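Local coordinates for aminoglycoside phosphotransferase (Mycobacterium smegmatis, PDB 6EF6), which phosphorylates (S)-1-amino-2-propanol as the kinase of the aminoacetone utilization microcompartment, at residues T267-I272 and S305-R310; W260-F265 and E283-G288; H179-T184 and R206-L211. All coordinates share one frame; numbering follows the deposited sequence.

Contact 1: residues T267-I272 and S305-R310; sequences TAVSFI and SFVFLR
S270 OG takes two hydrogen bonds from one guanidinium: R310 NE lies 2.9 Å from S270 OG, and R310 NH2 lies 3.0 Å from the same oxygen. This is a side-on grip converging on a single atom, and the N-H...O angle at NE, 148°, is bent as expected when two neighbouring donors share an acceptor. The oxygen is just 7° out of the guanidinium plane. The hydroxyl spends its own proton on T267 O, 2.7 Å from S270 OG, a carbonyl that also accepts from S270 N, so S270 OG donates one bond while accepting two. A bend at chi2 of R310 (62°) turns the head toward this hydroxyl.

R310 NH1, R310 NH2 and T267 OG1 have further partners. R310 NH2 makes a salt bridge to D231, which coordinates a bound sodium ion, and R310 NH1 bonds to Y263 OH. T267 OG1 pairs with D264 O and L232 N, leaving the methyl for the arginine: T267 CG2 sits over the centre of one guanidinium face, 3.7 Å from R310 CZ. Since R310 also lines the pocket holding (2R)-1-methoxypropan-2-amine, these bonds fix the orientation of a pocket residue.

Apolar packing adds one pair, V269 CG2 and V307 CG2 at 3.9 Å, whose side chains cross at about a right angle. V269 begins a type II turn ending at I272. The contact thus joins the end of helix 263-268 and its following turn to helix 303-320, with L278 and W281 of helix 278-290 packing on V269 and helix 198-218 touching S305 and F306.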
ATOM      1  N   THR A 267      -1.780  -4.959   5.545  1.00 12.06           N
ATOM      2  CA  THR A 267      -1.114  -3.712   5.224  1.00 12.76           C
ATOM      3  C   THR A 267      -1.420  -2.619   6.266  1.00 13.40           C
ATOM      4  O   THR A 267      -0.596  -1.739   6.459  1.00 13.65           O
ATOM      5  CB  THR A 267      -1.409  -3.223   3.799  1.00 13.18           C
ATOM      6  OG1 THR A 267      -2.718  -2.650   3.683  1.00 14.11           O
ATOM      7  CG2 THR A 267      -1.186  -4.306   2.756  1.00 14.99           C
ATOM      8  N   ALA A 268      -2.595  -2.650   6.909  1.00 12.69           N
ATOM      9  CA  ALA A 268      -2.960  -1.687   7.943  1.00 13.36           C
ATOM     10  C   ALA A 268      -1.948  -1.661   9.078  1.00 14.43           C
ATOM     11  O   ALA A 268      -1.798  -0.624   9.732  1.00 16.48           O
ATOM     12  CB  ALA A 268      -4.332  -2.059   8.477  1.00 14.88           C
ATOM     13  N   VAL A 269      -1.305  -2.791   9.379  1.00 13.47           N
ATOM     14  CA  VAL A 269      -0.363  -2.878  10.477  1.00 12.40           C
ATOM     15  C   VAL A 269       1.078  -3.007   9.978  1.00 13.14           C
ATOM     16  O   VAL A 269       1.975  -3.455  10.711  1.00 14.01           O
ATOM     17  CB  VAL A 269      -0.748  -3.978  11.463  1.00 12.12           C
ATOM     18  CG1 VAL A 269      -2.042  -3.587  12.202  1.00 14.80           C
ATOM     19  CG2 VAL A 269      -0.936  -5.306  10.799  1.00 14.26           C
ATOM     20  N   SER A 270       1.347  -2.445   8.806  1.00 12.72           N
ATOM     21  CA  SER A 270       2.688  -2.474   8.218  1.00 13.00           C
ATOM     22  C   SER A 270       3.700  -1.936   9.202  1.00 15.47           C
ATOM     23  O   SER A 270       3.565  -0.801   9.709  1.00 15.88           O
ATOM     24  CB  SER A 270       2.763  -1.599   6.973  1.00 14.42           C
ATOM     25  OG  SER A 270       1.980  -2.109   5.910  1.00 13.86           O
ATOM     26  N   PHE A 271       4.759  -2.724   9.423  1.00 13.65           N
ATOM     27  CA  PHE A 271       5.924  -2.374  10.262  1.00 13.34           C
ATOM     28  C   PHE A 271       5.667  -2.412  11.776  1.00 16.13           C
ATOM     29  O   PHE A 271       6.626  -2.305  12.558  1.00 16.90           O
ATOM     30  CB  PHE A 271       6.562  -1.032   9.889  1.00 15.14           C
ATOM     31  CG  PHE A 271       7.088  -1.004   8.494  1.00 16.92           C
ATOM     32  CD1 PHE A 271       8.171  -1.775   8.114  1.00 18.89           C
ATOM     33  CD2 PHE A 271       6.442  -0.243   7.513  1.00 20.68           C
ATOM     34  CE1 PHE A 271       8.669  -1.766   6.811  1.00 21.13           C
ATOM     35  CE2 PHE A 271       6.940  -0.242   6.207  1.00 21.70           C
ATOM     36  CZ  PHE A 271       8.007  -0.996   5.866  1.00 22.83           C
ATOM     37  N   ILE A 272       4.425  -2.588  12.183  1.00 15.61           N
ATOM     38  CA  ILE A 272       3.984  -2.547  13.569  1.00 13.97           C
ATOM     39  C   ILE A 272       3.273  -3.846  13.959  1.00 14.22           C
ATOM     40  O   ILE A 272       2.557  -3.882  14.960  1.00 15.21           O
ATOM     41  CB  ILE A 272       3.165  -1.268  13.908  1.00 15.57           C
ATOM     42  CG1 ILE A 272       1.915  -1.134  13.034  1.00 16.18           C
ATOM     43  CG2 ILE A 272       4.017  -0.038  13.797  1.00 18.59           C
ATOM     44  CD1 ILE A 272       1.011   0.074  13.428  1.00 16.62           C
ATOM     45  N   SER A 305      -3.077 -14.665   9.388  1.00 13.83           N
ATOM     46  CA  SER A 305      -2.339 -15.093   8.213  1.00 12.34           C
ATOM     47  C   SER A 305      -1.955 -13.909   7.340  1.00 12.79           C
ATOM     48  O   SER A 305      -0.826 -13.850   6.825  1.00 13.11           O
ATOM     49  CB  SER A 305      -3.171 -16.067   7.394  1.00 13.46           C
ATOM     50  OG  SER A 305      -3.273 -17.357   7.980  1.00 15.62           O
ATOM     51  N   PHE A 306      -2.861 -12.964   7.122  1.00 12.37           N
ATOM     52  CA  PHE A 306      -2.554 -11.820   6.295  1.00 11.72           C
ATOM     53  C   PHE A 306      -1.566 -10.866   6.926  1.00 11.79           C
ATOM     54  O   PHE A 306      -0.795 -10.220   6.219  1.00 12.14           O
ATOM     55  CB  PHE A 306      -3.842 -11.103   5.829  1.00 12.48           C
ATOM     56  CG  PHE A 306      -4.600 -11.926   4.797  1.00 12.93           C
ATOM     57  CD1 PHE A 306      -3.946 -12.344   3.638  1.00 13.17           C
ATOM     58  CD2 PHE A 306      -5.875 -12.399   5.021  1.00 13.14           C
ATOM     59  CE1 PHE A 306      -4.561 -13.139   2.688  1.00 14.09           C
ATOM     60  CE2 PHE A 306      -6.537 -13.232   4.037  1.00 13.69           C
ATOM     61  CZ  PHE A 306      -5.840 -13.623   2.905  1.00 14.51           C
ATOM     62  N   VAL A 307      -1.624 -10.712   8.244  1.00 11.88           N
ATOM     63  CA  VAL A 307      -0.583  -9.961   8.951  1.00 11.65           C
ATOM     64  C   VAL A 307       0.774 -10.611   8.705  1.00 11.74           C
ATOM     65  O   VAL A 307       1.765  -9.917   8.444  1.00 11.96           O
ATOM     66  CB  VAL A 307      -0.917  -9.805  10.457  1.00 11.74           C
ATOM     67  CG1 VAL A 307       0.228  -9.158  11.188  1.00 11.98           C
ATOM     68  CG2 VAL A 307      -2.194  -9.034  10.655  1.00 13.26           C
ATOM     69  N   PHE A 308       0.848 -11.924   8.849  1.00 12.11           N
ATOM     70  CA  PHE A 308       2.112 -12.639   8.666  1.00 12.47           C
ATOM     71  C   PHE A 308       2.619 -12.574   7.222  1.00 12.12           C
ATOM     72  O   PHE A 308       3.808 -12.385   6.989  1.00 13.13           O
ATOM     73  CB  PHE A 308       2.007 -14.058   9.196  1.00 12.03           C
ATOM     74  CG  PHE A 308       3.353 -14.721   9.272  1.00 12.74           C
ATOM     75  CD1 PHE A 308       4.317 -14.261  10.165  1.00 15.04           C
ATOM     76  CD2 PHE A 308       3.723 -15.763   8.435  1.00 14.57           C
ATOM     77  CE1 PHE A 308       5.570 -14.830  10.190  1.00 16.37           C
ATOM     78  CE2 PHE A 308       4.993 -16.335   8.511  1.00 16.12           C
ATOM     79  CZ  PHE A 308       5.894 -15.860   9.384  1.00 15.46           C
ATOM     80  N   LEU A 309       1.710 -12.628   6.252  1.00 12.84           N
ATOM     81  CA  LEU A 309       2.090 -12.426   4.848  1.00 12.67           C
ATOM     82  C   LEU A 309       2.719 -11.053   4.662  1.00 12.19           C
ATOM     83  O   LEU A 309       3.781 -10.905   4.037  1.00 13.33           O
ATOM     84  CB  LEU A 309       0.839 -12.576   3.955  1.00 13.14           C
ATOM     85  CG  LEU A 309       1.054 -12.318   2.468  1.00 12.97           C
ATOM     86  CD1 LEU A 309       2.143 -13.137   1.849  1.00 14.68           C
ATOM     87  CD2 LEU A 309      -0.239 -12.485   1.669  1.00 15.15           C
ATOM     88  N   ARG A 310       2.067 -10.007   5.200  1.00 12.19           N
ATOM     89  CA  ARG A 310       2.648  -8.652   5.092  1.00 11.84           C
ATOM     90  C   ARG A 310       4.021  -8.581   5.768  1.00 12.13           C
ATOM     91  O   ARG A 310       4.932  -7.934   5.246  1.00 12.34           O
ATOM     92  CB  ARG A 310       1.682  -7.621   5.714  1.00 12.18           C
ATOM     93  CG  ARG A 310       2.153  -6.207   5.626  1.00 12.56           C
ATOM     94  CD  ARG A 310       2.301  -5.748   4.173  1.00 13.01           C
ATOM     95  NE  ARG A 310       2.385  -4.290   4.059  1.00 12.56           N
ATOM     96  CZ  ARG A 310       2.420  -3.576   2.958  1.00 13.29           C
ATOM     97  NH1 ARG A 310       2.477  -4.219   1.779  1.00 15.29           N
ATOM     98  NH2 ARG A 310       2.465  -2.239   2.982  1.00 15.31           N
TER

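Contact 2: residues W260-F265 and E283-G288; sequences WYFYDF and ESWVAG
Aromatic contacts dominate: the edge of F265 meets the face of W285 in a T-shaped stack, with the F265 ring centroid 4.8 Å from that of the five-membered ring of W285 and the planes at 63°. F265 CD1 makes the closest approach, 3.4 Å from W285 CD2. A CH-pi contact continues along the same indole, F265 CB standing 3.9 Å from the centroid of the W285 six-membered ring and 17° off its normal. With F265 CG anti to the backbone N (chi1 175°), the ring is carried on past CB, so its CD1 edge lies over the five-membered part of the indole while CB lies over the six-membered ring.

F262 meets the indole differently, edge against edge, F262 CD1 being 4.0 Å from W285 CH2. The pairing joins helix 278-290 to the segment 262-265 that runs into helix 263-268 in the mainly helical lobe of this kinase-like phosphotransferase fold, where D264 holds A230 N and H158 NE2, an arrangement reminiscent of the conserved helix F aspartate of protein kinases.

Polar contact across the segments runs through water. One molecule, in the plane of the indole, accepts from W285 NE1 at 2.8 Å and donates to D264 O over a longer 3.3 Å.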
ATOM      1  N   TRP A 260      -5.729 -10.985  -2.210  1.00 14.42           N
ATOM      2  CA  TRP A 260      -6.788 -11.279  -1.244  1.00 14.79           C
ATOM      3  C   TRP A 260      -7.335 -10.016  -0.625  1.00 13.99           C
ATOM      4  O   TRP A 260      -6.548  -9.193  -0.135  1.00 13.84           O
ATOM      5  CB  TRP A 260      -6.313 -12.269  -0.188  1.00 14.44           C
ATOM      6  CG  TRP A 260      -6.067 -13.658  -0.709  1.00 14.05           C
ATOM      7  CD1 TRP A 260      -7.019 -14.623  -0.906  1.00 15.13           C
ATOM      8  CD2 TRP A 260      -4.838 -14.233  -1.173  1.00 15.80           C
ATOM      9  NE1 TRP A 260      -6.471 -15.749  -1.433  1.00 16.20           N
ATOM     10  CE2 TRP A 260      -5.127 -15.549  -1.599  1.00 16.86           C
ATOM     11  CE3 TRP A 260      -3.502 -13.787  -1.195  1.00 15.91           C
ATOM     12  CZ2 TRP A 260      -4.172 -16.403  -2.123  1.00 16.67           C
ATOM     13  CZ3 TRP A 260      -2.550 -14.659  -1.736  1.00 17.65           C
ATOM     14  CH2 TRP A 260      -2.890 -15.957  -2.139  1.00 18.72           C
ATOM     15  N   TYR A 261      -8.664  -9.887  -0.569  1.00 13.67           N
ATOM     16  CA  TYR A 261      -9.236  -8.693   0.059  1.00 13.68           C
ATOM     17  C   TYR A 261      -8.647  -8.434   1.445  1.00 14.09           C
ATOM     18  O   TYR A 261      -8.291  -7.299   1.784  1.00 14.09           O
ATOM     19  CB  TYR A 261     -10.772  -8.769   0.117  1.00 15.38           C
ATOM     20  CG  TYR A 261     -11.422  -8.660  -1.238  1.00 16.78           C
ATOM     21  CD1 TYR A 261     -11.285  -7.538  -2.010  1.00 19.03           C
ATOM     22  CD2 TYR A 261     -12.120  -9.704  -1.769  1.00 17.30           C
ATOM     23  CE1 TYR A 261     -11.884  -7.456  -3.286  1.00 20.63           C
ATOM     24  CE2 TYR A 261     -12.712  -9.646  -3.020  1.00 20.61           C
ATOM     25  CZ  TYR A 261     -12.551  -8.507  -3.779  1.00 19.77           C
ATOM     26  OH  TYR A 261     -13.168  -8.460  -5.036  1.00 25.13           O
ATOM     27  N   PHE A 262      -8.577  -9.463   2.285  1.00 13.29           N
ATOM     28  CA  PHE A 262      -8.116  -9.259   3.655  1.00 13.57           C
ATOM     29  C   PHE A 262      -6.613  -9.112   3.804  1.00 13.01           C
ATOM     30  O   PHE A 262      -6.137  -8.761   4.895  1.00 13.88           O
ATOM     31  CB  PHE A 262      -8.845 -10.214   4.603  1.00 13.99           C
ATOM     32  CG  PHE A 262     -10.301  -9.871   4.660  1.00 14.42           C
ATOM     33  CD1 PHE A 262     -10.673  -8.705   5.328  1.00 14.93           C
ATOM     34  CD2 PHE A 262     -11.274 -10.580   4.021  1.00 15.96           C
ATOM     35  CE1 PHE A 262     -11.985  -8.294   5.346  1.00 15.65           C
ATOM     36  CE2 PHE A 262     -12.585 -10.146   4.019  1.00 18.01           C
ATOM     37  CZ  PHE A 262     -12.926  -9.021   4.685  1.00 15.30           C
ATOM     38  N   TYR A 263      -5.839  -9.270   2.723  1.00 12.91           N
ATOM     39  CA  TYR A 263      -4.465  -8.804   2.781  1.00 12.43           C
ATOM     40  C   TYR A 263      -4.414  -7.318   3.089  1.00 12.57           C
ATOM     41  O   TYR A 263      -3.462  -6.861   3.707  1.00 11.96           O
ATOM     42  CB  TYR A 263      -3.772  -9.146   1.451  1.00 13.77           C
ATOM     43  CG  TYR A 263      -2.384  -8.553   1.304  1.00 13.25           C
ATOM     44  CD1 TYR A 263      -1.336  -8.873   2.168  1.00 13.42           C
ATOM     45  CD2 TYR A 263      -2.115  -7.642   0.312  1.00 14.46           C
ATOM     46  CE1 TYR A 263      -0.096  -8.303   2.050  1.00 13.50           C
ATOM     47  CE2 TYR A 263      -0.840  -7.064   0.163  1.00 14.98           C
ATOM     48  CZ  TYR A 263       0.144  -7.405   1.048  1.00 13.22           C
ATOM     49  OH  TYR A 263       1.387  -6.838   0.912  1.00 15.57           O
ATOM     50  N   ASP A 264      -5.431  -6.538   2.700  1.00 12.94           N
ATOM     51  CA  ASP A 264      -5.433  -5.124   3.069  1.00 12.99           C
ATOM     52  C   ASP A 264      -5.347  -4.917   4.587  1.00 13.62           C
ATOM     53  O   ASP A 264      -4.741  -3.914   5.049  1.00 14.00           O
ATOM     54  CB  ASP A 264      -6.676  -4.425   2.512  1.00 13.01           C
ATOM     55  CG  ASP A 264      -6.581  -4.065   1.058  1.00 14.45           C
ATOM     56  OD1 ASP A 264      -5.484  -3.815   0.523  1.00 15.04           O
ATOM     57  OD2 ASP A 264      -7.678  -3.983   0.437  1.00 14.69           O
ATOM     58  N   PHE A 265      -5.881  -5.855   5.396  1.00 12.35           N
ATOM     59  CA  PHE A 265      -5.696  -5.719   6.843  1.00 13.53           C
ATOM     60  C   PHE A 265      -4.227  -5.884   7.253  1.00 11.63           C
ATOM     61  O   PHE A 265      -3.703  -5.162   8.124  1.00 13.54           O
ATOM     62  CB  PHE A 265      -6.556  -6.690   7.691  1.00 12.60           C
ATOM     63  CG  PHE A 265      -6.231  -6.567   9.138  1.00 13.98           C
ATOM     64  CD1 PHE A 265      -6.538  -5.394   9.817  1.00 15.03           C
ATOM     65  CD2 PHE A 265      -5.600  -7.611   9.811  1.00 15.19           C
ATOM     66  CE1 PHE A 265      -6.166  -5.216  11.133  1.00 16.80           C
ATOM     67  CE2 PHE A 265      -5.247  -7.458  11.155  1.00 13.69           C
ATOM     68  CZ  PHE A 265      -5.556  -6.274  11.824  1.00 15.89           C
ATOM     69  N   GLU A 283      -9.582  -5.621  16.497  1.00 13.61           N
ATOM     70  CA  GLU A 283     -10.993  -5.510  16.865  1.00 14.20           C
ATOM     71  C   GLU A 283     -11.559  -4.162  16.416  1.00 12.99           C
ATOM     72  O   GLU A 283     -12.686  -4.109  15.935  1.00 14.28           O
ATOM     73  CB  GLU A 283     -11.212  -5.713  18.363  1.00 18.03           C
ATOM     74  CG  GLU A 283     -10.915  -7.147  18.785  1.00 24.86           C
ATOM     75  CD  GLU A 283     -11.422  -7.548  20.186  1.00 48.50           C
ATOM     76  OE1 GLU A 283     -12.371  -6.938  20.709  1.00 46.05           O
ATOM     77  OE2 GLU A 283     -10.861  -8.511  20.761  1.00 55.59           O
ATOM     78  N   SER A 284     -10.786  -3.086  16.508  1.00 13.46           N
ATOM     79  CA  SER A 284     -11.279  -1.788  16.074  1.00 14.80           C
ATOM     80  C   SER A 284     -11.473  -1.775  14.571  1.00 12.43           C
ATOM     81  O   SER A 284     -12.494  -1.303  14.063  1.00 12.91           O
ATOM     82  CB  SER A 284     -10.297  -0.698  16.508  1.00 13.65           C
ATOM     83  OG  SER A 284     -10.180  -0.634  17.908  1.00 15.60           O
ATOM     84  N   TRP A 285     -10.471  -2.270  13.826  1.00 11.83           N
ATOM     85  CA  TRP A 285     -10.565  -2.320  12.367  1.00 12.11           C
ATOM     86  C   TRP A 285     -11.754  -3.147  11.916  1.00 11.42           C
ATOM     87  O   TRP A 285     -12.488  -2.738  11.034  1.00 12.75           O
ATOM     88  CB  TRP A 285      -9.253  -2.912  11.833  1.00 11.84           C
ATOM     89  CG  TRP A 285      -8.991  -2.844  10.357  1.00 11.91           C
ATOM     90  CD1 TRP A 285      -8.219  -1.893   9.701  1.00 12.05           C
ATOM     91  CD2 TRP A 285      -9.483  -3.739   9.356  1.00 12.37           C
ATOM     92  NE1 TRP A 285      -8.162  -2.189   8.344  1.00 13.24           N
ATOM     93  CE2 TRP A 285      -8.926  -3.307   8.106  1.00 13.43           C
ATOM     94  CE3 TRP A 285     -10.268  -4.904   9.381  1.00 13.32           C
ATOM     95  CZ2 TRP A 285      -9.140  -3.999   6.923  1.00 14.48           C
ATOM     96  CZ3 TRP A 285     -10.488  -5.585   8.176  1.00 13.78           C
ATOM     97  CH2 TRP A 285      -9.923  -5.128   6.981  1.00 13.99           C
ATOM     98  N   VAL A 286     -11.937  -4.308  12.522  1.00 11.73           N
ATOM     99  CA  VAL A 286     -13.066  -5.170  12.176  1.00 12.61           C
ATOM    100  C   VAL A 286     -14.414  -4.509  12.450  1.00 12.74           C
ATOM    101  O   VAL A 286     -15.365  -4.648  11.676  1.00 13.21           O
ATOM    102  CB  VAL A 286     -12.920  -6.512  12.900  1.00 13.20           C
ATOM    103  CG1 VAL A 286     -14.225  -7.300  12.848  1.00 16.03           C
ATOM    104  CG2 VAL A 286     -11.754  -7.319  12.292  1.00 13.92           C
ATOM    105  N   ALA A 287     -14.549  -3.802  13.590  1.00 12.78           N
ATOM    106  CA  ALA A 287     -15.792  -3.093  13.881  1.00 13.77           C
ATOM    107  C   ALA A 287     -16.094  -2.047  12.817  1.00 13.40           C
ATOM    108  O   ALA A 287     -17.237  -1.897  12.367  1.00 13.99           O
ATOM    109  CB  ALA A 287     -15.707  -2.421  15.257  1.00 14.40           C
ATOM    110  N   GLY A 288     -15.055  -1.341  12.354  1.00 12.98           N
ATOM    111  CA  GLY A 288     -15.254  -0.353  11.292  1.00 13.80           C
ATOM    112  C   GLY A 288     -15.610  -1.003   9.965  1.00 12.85           C
ATOM    113  O   GLY A 288     -16.555  -0.591   9.278  1.00 14.26           O
TER
HETATM  114  O   HOH W   1      -6.778  -1.503   5.955  1.00 16.12           O

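Contact 3: residues H179-T184 and R206-L211; sequences HCLGDT and RAQDLL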
ATOM      1  N   HIS A 179       3.887 -14.108  -6.623  1.00 17.39           N
ATOM      2  CA  HIS A 179       4.520 -12.800  -6.702  1.00 17.98           C
ATOM      3  C   HIS A 179       4.810 -12.215  -5.337  1.00 18.06           C
ATOM      4  O   HIS A 179       5.403 -11.137  -5.259  1.00 17.75           O
ATOM      5  CB  HIS A 179       3.691 -11.819  -7.554  1.00 18.91           C
ATOM      6  CG  HIS A 179       3.603 -12.225  -8.983  1.00 20.28           C
ATOM      7  ND1 HIS A 179       2.613 -13.049  -9.466  1.00 21.03           N
ATOM      8  CD2 HIS A 179       4.463 -12.034 -10.017  1.00 24.37           C
ATOM      9  CE1 HIS A 179       2.815 -13.276 -10.756  1.00 24.67           C
ATOM     10  NE2 HIS A 179       3.947 -12.696 -11.105  1.00 24.15           N
ATOM     11  N   CYS A 180       4.411 -12.890  -4.257  1.00 15.93           N
ATOM     12  CA  CYS A 180       4.779 -12.476  -2.916  1.00 16.93           C
ATOM     13  C   CYS A 180       5.948 -13.292  -2.376  1.00 16.35           C
ATOM     14  O   CYS A 180       6.997 -12.739  -2.037  1.00 17.84           O
ATOM     15  CB  CYS A 180       3.575 -12.637  -1.968  1.00 14.74           C
ATOM     16  SG  CYS A 180       2.170 -11.503  -2.267  1.00 17.09           S
ATOM     17  N   LEU A 181       5.766 -14.601  -2.279  1.00 17.34           N
ATOM     18  CA  LEU A 181       6.688 -15.523  -1.618  1.00 18.43           C
ATOM     19  C   LEU A 181       7.125 -16.671  -2.499  1.00 21.61           C
ATOM     20  O   LEU A 181       8.050 -17.399  -2.112  1.00 22.75           O
ATOM     21  CB  LEU A 181       6.027 -16.084  -0.353  1.00 21.19           C
ATOM     22  CG  LEU A 181       5.541 -15.024   0.621  1.00 16.95           C
ATOM     23  CD1 LEU A 181       4.786 -15.697   1.755  1.00 21.46           C
ATOM     24  CD2 LEU A 181       6.695 -14.238   1.178  1.00 21.16           C
ATOM     25  N   GLY A 182       6.552 -16.859  -3.676  1.00 19.68           N
ATOM     26  CA  GLY A 182       6.867 -17.987  -4.522  1.00 21.59           C
ATOM     27  C   GLY A 182       7.985 -17.743  -5.520  1.00 23.75           C
ATOM     28  O   GLY A 182       9.013 -17.159  -5.180  1.00 25.25           O
ATOM     29  N   ASP A 183       7.743 -18.119  -6.755  1.00 25.45           N
ATOM     30  CA  ASP A 183       8.805 -18.156  -7.753  1.00 25.78           C
ATOM     31  C   ASP A 183       9.155 -16.815  -8.380  1.00 25.98           C
ATOM     32  O   ASP A 183      10.220 -16.701  -8.993  1.00 27.77           O
ATOM     33  CB  ASP A 183       8.400 -19.094  -8.895  1.00 39.10           C
ATOM     34  CG  ASP A 183       8.577 -20.545  -8.539  1.00 68.70           C
ATOM     35  OD1 ASP A 183       9.421 -20.841  -7.661  1.00 71.32           O
ATOM     36  OD2 ASP A 183       7.875 -21.390  -9.140  1.00 84.53           O
ATOM     37  N   THR A 184       8.326 -15.791  -8.221  1.00 22.89           N
ATOM     38  CA  THR A 184       8.556 -14.491  -8.844  1.00 21.51           C
ATOM     39  C   THR A 184       8.298 -13.376  -7.820  1.00 21.19           C
ATOM     40  O   THR A 184       7.434 -12.518  -8.013  1.00 23.09           O
ATOM     41  CB  THR A 184       7.656 -14.361 -10.077  1.00 26.49           C
ATOM     42  OG1 THR A 184       7.780 -15.543 -10.896  1.00 28.44           O
ATOM     43  CG2 THR A 184       8.078 -13.144 -10.894  1.00 29.23           C
ATOM     44  N   ARG A 206       8.795 -22.518   8.381  1.00 13.78           N
ATOM     45  CA  ARG A 206       7.711 -23.374   8.854  1.00 14.82           C
ATOM     46  C   ARG A 206       6.407 -22.609   8.891  1.00 14.25           C
ATOM     47  O   ARG A 206       5.370 -23.126   8.486  1.00 14.40           O
ATOM     48  CB  ARG A 206       8.094 -23.897  10.239  1.00 16.82           C
ATOM     49  CG  ARG A 206       7.243 -25.081  10.714  1.00 21.28           C
ATOM     50  CD  ARG A 206       7.521 -26.295   9.827  1.00 45.25           C
ATOM     51  NE  ARG A 206       6.975 -27.552  10.353  1.00 50.22           N
ATOM     52  CZ  ARG A 206       6.433 -28.506   9.595  1.00 58.17           C
ATOM     53  NH1 ARG A 206       6.390 -28.373   8.276  1.00 58.79           N
ATOM     54  NH2 ARG A 206       5.969 -29.631  10.141  1.00 55.39           N
ATOM     55  N   ALA A 207       6.444 -21.368   9.382  1.00 13.72           N
ATOM     56  CA  ALA A 207       5.249 -20.538   9.435  1.00 14.66           C
ATOM     57  C   ALA A 207       4.808 -20.155   8.039  1.00 13.65           C
ATOM     58  O   ALA A 207       3.595 -20.197   7.747  1.00 13.50           O
ATOM     59  CB  ALA A 207       5.503 -19.290  10.293  1.00 14.08           C
ATOM     60  N   GLN A 208       5.747 -19.837   7.130  1.00 13.74           N
ATOM     61  CA  GLN A 208       5.403 -19.569   5.729  1.00 14.23           C
ATOM     62  C   GLN A 208       4.674 -20.740   5.107  1.00 13.90           C
ATOM     63  O   GLN A 208       3.725 -20.562   4.321  1.00 14.30           O
ATOM     64  CB  GLN A 208       6.687 -19.318   4.924  1.00 14.98           C
ATOM     65  CG  GLN A 208       6.453 -19.106   3.458  1.00 15.94           C
ATOM     66  CD  GLN A 208       7.687 -19.310   2.667  1.00 15.83           C
ATOM     67  OE1 GLN A 208       8.290 -18.367   2.162  1.00 16.05           O
ATOM     68  NE2 GLN A 208       8.108 -20.551   2.519  1.00 16.70           N
ATOM     69  N   ASP A 209       5.166 -21.952   5.322  1.00 13.50           N
ATOM     70  CA  ASP A 209       4.563 -23.120   4.695  1.00 14.99           C
ATOM     71  C   ASP A 209       3.157 -23.393   5.241  1.00 14.31           C
ATOM     72  O   ASP A 209       2.268 -23.802   4.490  1.00 15.23           O
ATOM     73  CB  ASP A 209       5.518 -24.325   4.836  1.00 15.95           C
ATOM     74  CG  ASP A 209       6.777 -24.196   3.996  1.00 18.23           C
ATOM     75  OD1 ASP A 209       6.890 -23.368   3.054  1.00 16.93           O
ATOM     76  OD2 ASP A 209       7.661 -25.030   4.265  1.00 17.14           O
ATOM     77  N   LEU A 210       2.936 -23.151   6.529  1.00 14.40           N
ATOM     78  CA  LEU A 210       1.593 -23.227   7.109  1.00 13.93           C
ATOM     79  C   LEU A 210       0.695 -22.164   6.496  1.00 13.72           C
ATOM     80  O   LEU A 210      -0.430 -22.472   6.071  1.00 14.48           O
ATOM     81  CB  LEU A 210       1.697 -23.067   8.645  1.00 14.17           C
ATOM     82  CG  LEU A 210       0.324 -23.042   9.319  1.00 17.85           C
ATOM     83  CD1 LEU A 210      -0.502 -24.281   9.019  1.00 23.33           C
ATOM     84  CD2 LEU A 210       0.535 -22.858  10.819  1.00 19.75           C
ATOM     85  N   LEU A 211       1.184 -20.941   6.352  1.00 14.35           N
ATOM     86  CA  LEU A 211       0.443 -19.892   5.673  1.00 14.86           C
ATOM     87  C   LEU A 211       0.060 -20.302   4.271  1.00 12.98           C
ATOM     88  O   LEU A 211      -1.080 -20.104   3.837  1.00 14.82           O
ATOM     89  CB  LEU A 211       1.287 -18.633   5.645  1.00 14.33           C
ATOM     90  CG  LEU A 211       0.839 -17.521   4.697  1.00 13.71           C
ATOM     91  CD1 LEU A 211      -0.470 -16.941   5.183  1.00 14.31           C
ATOM     92  CD2 LEU A 211       1.872 -16.439   4.621  1.00 15.11           C
TER
HETATM   93  O   HOH W   2       9.614 -18.541  -0.134  1.00 18.42           O
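L181 and Q208 approach from opposite directions, the leucine coming from the turn that leaves helix 177-180 and the glutamine from helix 198-218. Their CA atoms are 8.5 Å apart, so the side chains do the bridging. Q208 CG is anti to the backbone N (chi1 177°) and the chain stays extended beyond it, which carries the amide across to the leucine: Q208 OE1 ends 4.1 Å from L181 CB. Nearer the backbone of the glutamine, its methylene is met by a methyl, L181 CD1 lying 4.2 Å from Q208 CG.

The same methyl reaches the next turn of the helix. L181 CD1 is 4.2 Å from L211 CD2, and the two leucines cross at about a right angle, touching through branch ends. At 115 Å² of buried surface, this is a modest contact.

The orientation of the Q208 amide is well supported by its partners. Q208 NE2 donates to D209 OD1 at 3.1 Å with an N-H...O angle of 154°; D209 OD1 lies close to the amide plane of Q208, although the NE2 donor stands above the carboxylate plane, 41° out of it. On the other end, OE1 accepts from W190 NE1, and a water 2.7 Å from Q208 OE1 also stands 2.8 Å from L181 O, linking the segments by a polar route.

The contact lies at the flank of helix 303-320, whose L309 packs on L181, F308 on A207 and S305 on L211; L181 also touches W190 of a loop, and Y345 of helix 325-347 packs on L211.

Overall arrangement
From the N terminus, contact 3 comes first: 179-184 and 206-211 close a loop of 21 residues before either of the others opens. Contact 2 then opens at 260-265 and contact 1 at 267-272; 283-288 completes contact 2 before 305-310 completes contact 1, so these two loops cross. Both draw on helix 263-268, which is tied to helix 278-290 by one and to helix 303-320 by the other. Helix 303-320 is the hub: its F306 and V307 pack on F262 and F265, while the same helix also reaches both segments of contact 3. Contacts 2 and 3, their centres about 21 Å apart, do not touch; contact 1 links them.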